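Local atomic coordinates of uncharacterized protein (Enterococcus faecalis, PDB entry 4OBI), a protein that is of unknown function but binds a zinc ion through its NusG domain II-like beta fold, the part of a predicted membrane protein present here. Residues A61-V69 / P81-L89; T11-D19 / I23-D31. All blocks are in the same frame, centred on the assembly; numbering follows the deposited sequence.

Contact 1 (A61-V69 / P81-L89). With ZN (zinc ion), chain C.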
loop_
_atom_site.group_PDB
_atom_site.type_symbol
_atom_site.label_atom_id
_atom_site.label_comp_id
_atom_site.label_asym_id
_atom_site.label_seq_id
_atom_site.Cartn_x
_atom_site.Cartn_y
_atom_site.Cartn_z
ATOM N N ALA A 61 9.829 -1.629 -5.235
ATOM C CA ALA A 61 9.345 -0.756 -6.310
ATOM C C ALA A 61 10.489 -0.355 -7.237
ATOM O O ALA A 61 11.650 -0.578 -6.904
ATOM C CB ALA A 61 8.693 0.486 -5.724
ATOM N N ASN A 62 10.164 0.233 -8.391
ATOM C CA ASN A 62 11.194 0.718 -9.334
ATOM C C ASN A 62 11.064 2.198 -9.679
ATOM O O ASN A 62 11.506 2.637 -10.738
ATOM C CB ASN A 62 11.213 -0.109 -10.617
ATOM C CG ASN A 62 9.924 0.001 -11.408
ATOM O OD1 ASN A 62 8.942 0.603 -10.962
ATOM N ND2 ASN A 62 9.918 -0.596 -12.589
ATOM N N CYS A 63 10.463 2.963 -8.772
ATOM C CA CYS A 63 10.491 4.411 -8.870
ATOM C C CYS A 63 11.909 4.904 -8.583
ATOM O O CYS A 63 12.751 4.156 -8.097
ATOM C CB CYS A 63 9.517 5.030 -7.884
ATOM S SG CYS A 63 9.818 4.517 -6.185
ATOM N N ALA A 64 12.163 6.171 -8.883
ATOM C CA ALA A 64 13.522 6.714 -8.811
ATOM C C ALA A 64 14.057 6.954 -7.397
ATOM O O ALA A 64 15.265 7.013 -7.212
ATOM C CB ALA A 64 13.607 7.996 -9.618
ATOM N N ASP A 65 13.179 7.108 -6.403
ATOM C CA ASP A 65 13.629 7.441 -5.040
ATOM C C ASP A 65 13.290 6.408 -3.967
ATOM O O ASP A 65 13.769 6.512 -2.835
ATOM C CB ASP A 65 13.109 8.820 -4.625
ATOM C CG ASP A 65 11.587 8.928 -4.678
ATOM O OD1 ASP A 65 10.890 7.892 -4.627
ATOM O OD2 ASP A 65 11.083 10.072 -4.771
ATOM N N LEU A 66 12.461 5.424 -4.310
ATOM C CA LEU A 66 12.028 4.369 -3.370
ATOM C C LEU A 66 11.483 4.913 -2.045
ATOM O O LEU A 66 11.538 4.245 -1.016
ATOM C CB LEU A 66 13.150 3.362 -3.134
ATOM C CG LEU A 66 13.730 2.647 -4.356
ATOM C CD1 LEU A 66 14.823 1.670 -3.947
ATOM C CD2 LEU A 66 12.628 1.934 -5.135
ATOM N N VAL A 67 10.912 6.115 -2.077
ATOM C CA VAL A 67 10.448 6.762 -0.837
ATOM C C VAL A 67 9.369 5.915 -0.138
ATOM O O VAL A 67 9.394 5.732 1.092
ATOM C CB VAL A 67 9.969 8.206 -1.124
ATOM C CG1 VAL A 67 9.029 8.726 -0.043
ATOM C CG2 VAL A 67 11.174 9.126 -1.238
ATOM N N ASP A 68 8.452 5.368 -0.927
ATOM C CA ASP A 68 7.382 4.506 -0.402
ATOM C C ASP A 68 7.934 3.224 0.214
ATOM O O ASP A 68 7.484 2.803 1.275
ATOM C CB ASP A 68 6.308 4.206 -1.461
ATOM C CG ASP A 68 6.883 3.738 -2.778
ATOM O OD1 ASP A 68 7.810 4.398 -3.295
ATOM O OD2 ASP A 68 6.402 2.717 -3.304
ATOM N N VAL A 69 8.926 2.618 -0.431
ATOM C CA VAL A 69 9.625 1.465 0.149
ATOM C C VAL A 69 10.304 1.837 1.477
ATOM O O VAL A 69 10.220 1.094 2.471
ATOM C CB VAL A 69 10.660 0.885 -0.850
ATOM C CG1 VAL A 69 11.495 -0.214 -0.215
ATOM C CG2 VAL A 69 9.962 0.339 -2.080
ATOM N N PRO A 81 -0.179 8.699 4.865
ATOM C CA PRO A 81 -0.316 7.655 3.836
ATOM C C PRO A 81 1.019 7.274 3.212
ATOM O O PRO A 81 1.905 8.124 3.122
ATOM C CB PRO A 81 -1.207 8.320 2.780
ATOM C CG PRO A 81 -1.978 9.342 3.532
ATOM C CD PRO A 81 -1.067 9.847 4.606
ATOM N N ILE A 82 1.171 6.013 2.811
ATOM C CA ILE A 82 2.292 5.618 1.962
ATOM C C ILE A 82 2.035 6.227 0.598
ATOM O O ILE A 82 0.953 6.075 0.039
ATOM C CB ILE A 82 2.422 4.098 1.808
ATOM C CG1 ILE A 82 2.743 3.456 3.161
ATOM C CG2 ILE A 82 3.504 3.758 0.802
ATOM C CD1 ILE A 82 2.450 1.965 3.237
ATOM N N ALA A 83 3.024 6.938 0.087
ATOM C CA ALA A 83 2.883 7.594 -1.194
ATOM C C ALA A 83 4.068 7.293 -2.106
ATOM O O ALA A 83 5.232 7.477 -1.719
ATOM C CB ALA A 83 2.727 9.092 -0.994
ATOM N N CYS A 84 3.753 6.831 -3.315
ATOM C CA CYS A 84 4.713 6.789 -4.405
ATOM C C CYS A 84 4.296 7.835 -5.410
ATOM O O CYS A 84 3.506 7.574 -6.324
ATOM C CB CYS A 84 4.762 5.409 -5.045
ATOM S SG CYS A 84 6.007 5.289 -6.345
ATOM N N LEU A 85 4.808 9.041 -5.233
ATOM C CA LEU A 85 4.407 10.134 -6.097
ATOM C C LEU A 85 4.759 9.920 -7.588
ATOM O O LEU A 85 3.936 10.230 -8.446
ATOM C CB LEU A 85 4.939 11.469 -5.572
ATOM C CG LEU A 85 4.469 11.859 -4.165
ATOM C CD1 LEU A 85 5.111 13.178 -3.755
ATOM C CD2 LEU A 85 2.951 11.926 -4.084
ATOM N N PRO A 86 5.946 9.352 -7.900
ATOM C CA PRO A 86 6.270 9.081 -9.309
ATOM C C PRO A 86 5.279 8.140 -10.012
ATOM O O PRO A 86 5.061 8.287 -11.212
ATOM C CB PRO A 86 7.668 8.444 -9.234
ATOM C CG PRO A 86 8.235 8.940 -7.954
ATOM C CD PRO A 86 7.069 8.994 -7.016
ATOM N N HIS A 87 4.683 7.204 -9.272
ATOM C CA HIS A 87 3.700 6.280 -9.848
ATOM C C HIS A 87 2.251 6.691 -9.562
ATOM O O HIS A 87 1.312 5.989 -9.945
ATOM C CB HIS A 87 3.949 4.863 -9.340
ATOM C CG HIS A 87 5.265 4.290 -9.770
ATOM N ND1 HIS A 87 5.726 3.076 -9.312
ATOM C CD2 HIS A 87 6.223 4.768 -10.599
ATOM C CE1 HIS A 87 6.909 2.828 -9.844
ATOM N NE2 HIS A 87 7.232 3.838 -10.633
ATOM N N ASN A 88 2.074 7.835 -8.900
ATOM C CA ASN A 88 0.755 8.337 -8.515
ATOM C C ASN A 88 -0.052 7.293 -7.723
ATOM O O ASN A 88 -1.239 7.065 -7.987
ATOM C CB ASN A 88 -0.017 8.794 -9.751
ATOM C CG ASN A 88 -1.053 9.852 -9.434
ATOM O OD1 ASN A 88 -1.049 10.438 -8.350
ATOM N ND2 ASN A 88 -1.936 10.120 -10.387
ATOM N N LEU A 89 0.624 6.671 -6.763
ATOM C CA LEU A 89 0.087 5.567 -5.981
ATOM C C LEU A 89 0.100 5.911 -4.491
ATOM O O LEU A 89 1.086 6.461 -3.987
ATOM C CB LEU A 89 0.907 4.310 -6.236
ATOM C CG LEU A 89 0.602 3.053 -5.398
ATOM C CD1 LEU A 89 0.902 1.805 -6.216
ATOM C CD2 LEU A 89 1.347 2.989 -4.068
HETATM ZN ZN ZN C . 7.937 5.221 -5.135
HETATM O O HOH W 1 9.485 4.012 -12.245
HETATM O O HOH W 2 8.450 7.010 -4.465
#
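Cys63 and Cys84 reach a common zinc ion by different torsions: SG of Cys63 sits between its own backbone N and carbonyl carbon (chi1 56°), whereas SG of Cys84 stands anti to its N (chi1 -177°). Asp68, in the helix that begins just after Leu66, sets its carboxylate against Cys84 CB and completes the protein ligands. Zinc lies 2.3 Å from each of Cys63 SG and Cys84 SG and 2.0 Å from Asp68 OD1, and a water fills the fourth place. That water also donates to Asp65 OD1 (2.6 Å), an atom that accepts from Val67 N in an Asx turn, so Asp65 acts as a second-shell residue. The other oxygen of Asp68, OD2, is held by Asn47, which also bonds His87 ND1 and thus ties both segments to strand 46-52. Asp68 CB packs on Ile82 CG2 at 3.6 Å. On the far side of the site, Cys63 CB lies over one face of the His87 ring, 4.1 Å from its centroid, a CH-pi contact. The Asn62 amide meets the same ring at its edge, the two planes 78° apart, and its OD1 is engaged by Tyr46 N. A second water joins His87 NE2, 2.8 Å away, to Asn62 O. No direct hydrogen bond spans the two segments; the metal, one bridging water and packing join them. Two sulfurs, one carboxylate oxygen and a water make a four-coordinate zinc site, in which the metal would be expected to stabilise the thiolate forms of both cysteines.

Contact 2 (T11-D19 / I23-D31)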
loop_
_atom_site.group_PDB
_atom_site.type_symbol
_atom_site.label_atom_id
_atom_site.label_comp_id
_atom_site.label_asym_id
_atom_site.label_seq_id
_atom_site.Cartn_x
_atom_site.Cartn_y
_atom_site.Cartn_z
ATOM N N THR A 11 -11.161 -2.684 13.952
ATOM C CA THR A 11 -10.608 -3.279 12.695
ATOM C C THR A 11 -10.443 -2.210 11.610
ATOM O O THR A 11 -11.296 -1.333 11.451
ATOM C CB THR A 11 -11.488 -4.439 12.166
ATOM O OG1 THR A 11 -10.988 -4.894 10.899
ATOM C CG2 THR A 11 -12.955 -4.010 12.018
ATOM N N TYR A 12 -9.344 -2.289 10.869
ATOM C CA TYR A 12 -9.035 -1.277 9.871
ATOM C C TYR A 12 -8.909 -1.901 8.493
ATOM O O TYR A 12 -8.873 -3.121 8.344
ATOM C CB TYR A 12 -7.757 -0.532 10.249
ATOM C CG TYR A 12 -7.814 0.071 11.638
ATOM C CD1 TYR A 12 -8.757 1.044 11.956
ATOM C CD2 TYR A 12 -6.928 -0.332 12.628
ATOM C CE1 TYR A 12 -8.821 1.596 13.227
ATOM C CE2 TYR A 12 -6.982 0.209 13.902
ATOM C CZ TYR A 12 -7.927 1.175 14.195
ATOM O OH TYR A 12 -7.979 1.711 15.468
ATOM N N GLN A 13 -8.866 -1.041 7.489
ATOM C CA GLN A 13 -8.689 -1.473 6.118
ATOM C C GLN A 13 -7.727 -0.527 5.423
ATOM O O GLN A 13 -7.718 0.673 5.711
ATOM C CB GLN A 13 -10.046 -1.520 5.406
ATOM C CG GLN A 13 -10.754 -0.173 5.291
ATOM C CD GLN A 13 -12.244 -0.303 5.023
ATOM O OE1 GLN A 13 -12.859 -1.339 5.306
ATOM N NE2 GLN A 13 -12.840 0.758 4.503
ATOM N N ALA A 14 -6.904 -1.073 4.527
ATOM C CA ALA A 14 -5.966 -0.283 3.733
ATOM C C ALA A 14 -6.527 -0.080 2.337
ATOM O O ALA A 14 -6.991 -1.028 1.707
ATOM C CB ALA A 14 -4.614 -0.972 3.653
ATOM N N VAL A 15 -6.479 1.159 1.861
ATOM C CA VAL A 15 -7.019 1.529 0.564
ATOM C C VAL A 15 -5.869 1.879 -0.380
ATOM O O VAL A 15 -5.094 2.804 -0.122
ATOM C CB VAL A 15 -7.957 2.752 0.711
ATOM C CG1 VAL A 15 -8.525 3.183 -0.637
ATOM C CG2 VAL A 15 -9.058 2.443 1.724
ATOM N N LEU A 16 -5.776 1.137 -1.478
ATOM C CA LEU A 16 -4.754 1.340 -2.492
ATOM C C LEU A 16 -5.359 2.073 -3.677
ATOM O O LEU A 16 -6.310 1.593 -4.288
ATOM C CB LEU A 16 -4.193 -0.011 -2.945
ATOM C CG LEU A 16 -3.240 -0.016 -4.145
ATOM C CD1 LEU A 16 -1.996 0.796 -3.843
ATOM C CD2 LEU A 16 -2.875 -1.443 -4.519
ATOM N N LYS A 17 -4.798 3.239 -3.987
ATOM C CA LYS A 17 -5.287 4.091 -5.052
ATOM C C LYS A 17 -4.131 4.359 -5.998
ATOM O O LYS A 17 -3.020 4.669 -5.547
ATOM C CB LYS A 17 -5.790 5.409 -4.468
ATOM C CG LYS A 17 -6.285 6.405 -5.499
ATOM C CD LYS A 17 -7.017 7.570 -4.850
ATOM C CE LYS A 17 -6.071 8.497 -4.108
ATOM N NZ LYS A 17 -6.798 9.644 -3.485
ATOM N N VAL A 18 -4.384 4.205 -7.296
ATOM C CA VAL A 18 -3.392 4.521 -8.323
ATOM C C VAL A 18 -4.075 5.313 -9.427
ATOM O O VAL A 18 -5.164 4.946 -9.878
ATOM C CB VAL A 18 -2.767 3.259 -8.959
ATOM C CG1 VAL A 18 -1.641 3.645 -9.920
ATOM C CG2 VAL A 18 -2.261 2.317 -7.888
ATOM N N ASP A 19 -3.437 6.398 -9.858
ATOM C CA ASP A 19 -3.993 7.266 -10.884
ATOM C C ASP A 19 -5.442 7.616 -10.565
ATOM O O ASP A 19 -6.310 7.606 -11.450
ATOM C CB ASP A 19 -3.892 6.609 -12.268
ATOM C CG ASP A 19 -2.452 6.380 -12.707
ATOM O OD1 ASP A 19 -1.578 7.200 -12.350
ATOM O OD2 ASP A 19 -2.198 5.386 -13.426
ATOM N N ILE A 23 -8.115 0.765 -6.429
ATOM C CA ILE A 23 -8.037 -0.524 -7.122
ATOM C C ILE A 23 -8.182 -1.724 -6.189
ATOM O O ILE A 23 -8.595 -2.789 -6.631
ATOM C CB ILE A 23 -6.749 -0.662 -7.970
ATOM C CG1 ILE A 23 -5.497 -0.656 -7.108
ATOM C CG2 ILE A 23 -6.665 0.452 -9.019
ATOM C CD1 ILE A 23 -4.246 -1.014 -7.885
ATOM N N LYS A 24 -7.871 -1.547 -4.904
ATOM C CA LYS A 24 -7.911 -2.641 -3.936
ATOM C C LYS A 24 -8.161 -2.096 -2.519
ATOM O O LYS A 24 -7.641 -1.048 -2.155
ATOM C CB LYS A 24 -6.572 -3.394 -3.971
ATOM C CG LYS A 24 -6.628 -4.847 -3.541
ATOM C CD LYS A 24 -7.215 -5.740 -4.619
ATOM C CE LYS A 24 -6.929 -7.208 -4.340
ATOM N NZ LYS A 24 -7.368 -7.635 -2.979
ATOM N N VAL A 25 -8.956 -2.813 -1.730
ATOM C CA VAL A 25 -9.082 -2.539 -0.302
ATOM C C VAL A 25 -8.673 -3.817 0.429
ATOM O O VAL A 25 -9.241 -4.874 0.171
ATOM C CB VAL A 25 -10.516 -2.138 0.093
ATOM C CG1 VAL A 25 -10.623 -1.921 1.601
ATOM C CG2 VAL A 25 -10.947 -0.877 -0.649
ATOM N N PHE A 26 -7.676 -3.707 1.306
ATOM C CA PHE A 26 -7.150 -4.852 2.055
ATOM C C PHE A 26 -7.648 -4.796 3.495
ATOM O O PHE A 26 -7.503 -3.776 4.173
ATOM C CB PHE A 26 -5.614 -4.840 2.089
ATOM C CG PHE A 26 -4.952 -4.744 0.737
ATOM C CD1 PHE A 26 -4.611 -5.889 0.024
ATOM C CD2 PHE A 26 -4.626 -3.513 0.195
ATOM C CE1 PHE A 26 -3.984 -5.806 -1.209
ATOM C CE2 PHE A 26 -3.998 -3.424 -1.036
ATOM C CZ PHE A 26 -3.676 -4.568 -1.739
ATOM N N ASP A 27 -8.210 -5.903 3.963
ATOM C CA ASP A 27 -8.629 -5.995 5.351
ATOM C C ASP A 27 -7.381 -6.192 6.204
ATOM O O ASP A 27 -6.507 -6.989 5.874
ATOM C CB ASP A 27 -9.630 -7.128 5.540
ATOM C CG ASP A 27 -10.952 -6.854 4.843
ATOM O OD1 ASP A 27 -11.439 -5.703 4.923
ATOM O OD2 ASP A 27 -11.499 -7.785 4.213
ATOM N N LEU A 28 -7.277 -5.423 7.280
ATOM C CA LEU A 28 -6.116 -5.498 8.156
ATOM C C LEU A 28 -6.519 -6.221 9.435
ATOM O O LEU A 28 -7.029 -5.609 10.362
ATOM C CB LEU A 28 -5.576 -4.095 8.449
ATOM C CG LEU A 28 -4.999 -3.336 7.246
ATOM C CD1 LEU A 28 -4.456 -1.978 7.685
ATOM C CD2 LEU A 28 -3.918 -4.139 6.537
ATOM N N LYS A 29 -6.313 -7.535 9.453
ATOM C CA LYS A 29 -6.709 -8.380 10.577
ATOM C C LYS A 29 -5.475 -8.850 11.344
ATOM O O LYS A 29 -4.539 -9.375 10.748
ATOM C CB LYS A 29 -7.501 -9.586 10.069
ATOM N N LYS A 30 -5.481 -8.666 12.663
ATOM C CA LYS A 30 -4.333 -9.007 13.514
ATOM C C LYS A 30 -3.853 -10.452 13.347
ATOM O O LYS A 30 -2.652 -10.706 13.308
ATOM C CB LYS A 30 -4.659 -8.746 14.987
ATOM C CG LYS A 30 -3.552 -9.170 15.941
ATOM C CD LYS A 30 -3.758 -8.622 17.343
ATOM C CE LYS A 30 -2.745 -9.205 18.318
ATOM N NZ LYS A 30 -1.336 -8.910 17.928
ATOM N N ASP A 31 -4.784 -11.395 13.252
ATOM C CA ASP A 31 -4.422 -12.797 13.027
ATOM C C ASP A 31 -4.566 -13.179 11.551
ATOM O O ASP A 31 -4.770 -14.349 11.221
ATOM C CB ASP A 31 -5.287 -13.714 13.898
HETATM O O HOH W 3 -6.656 -3.600 11.824
HETATM O O HOH W 4 -13.532 -4.187 3.503
#
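Leu16 and Ile23 pack obliquely across each other at the close-packed end of this antiparallel hairpin, where Leu16 CD2 comes within 3.7 Å of Ile23 CD1. With CG1 placed between its backbone N and carbonyl carbon (chi1 64°), Ile23 sends CD1 back across the strand pair, where it also meets Val18 CG2 at 3.9 Å. A classic beta bulge, in which Ile23 and Lys24 both face Leu16, marks this end. Further along, Leu16 CB touches the edge of the Phe26 ring through CE2 (3.9 Å), and Lys24 CG lies over one face of that ring, offset toward its rim. Ala14 and Phe26 form a hydrogen-bonded pair, each N to the other's O at 2.8 Å.

The face carrying Gln13, Val15, Val25 and Asp27 is looser and wetter. Here Gln13 CB meets Val25 CG1 at 3.9 Å, and a water donates to Asp27 OD1 but only weakly to Gln13 OE1, while Gln13 NE2 turns to Glu94. At the Tyr12 end of the strand pair, another water bridges Tyr12 N and Leu28 O.

Strand 21-28 is an outer strand of its sheet, and strand 12-18 pairs on its other edge with strand 89-95. The face of Ala14, Leu16 and Phe26 packs against strands 34-40 and 55-61 of the second sheet.

Overall arrangement
Contact 2 comes first along the chain and closes before contact 1 opens; their centres are about 17 Å apart, on opposite sides of the chain's centre. Both reach one four-stranded antiparallel sheet, contact 2 supplying the hairpin at one margin and contact 1, through 81-89 only, the short outer strand 82-84 at the other; strand 89-95, whose first residue ends contact 1, lies between strands 12-18 and 82-84. Segment 61-69 instead leaves strand 55-61 of the other sheet. The contacts meet where Leu89 CD1 packs on Val18 CG2 (3.6 Å). The compact NusG domain II-like unit therefore combines two modes of closure: a backbone-bonded hairpin, and a loop, a short helix and an edge strand joined at zinc.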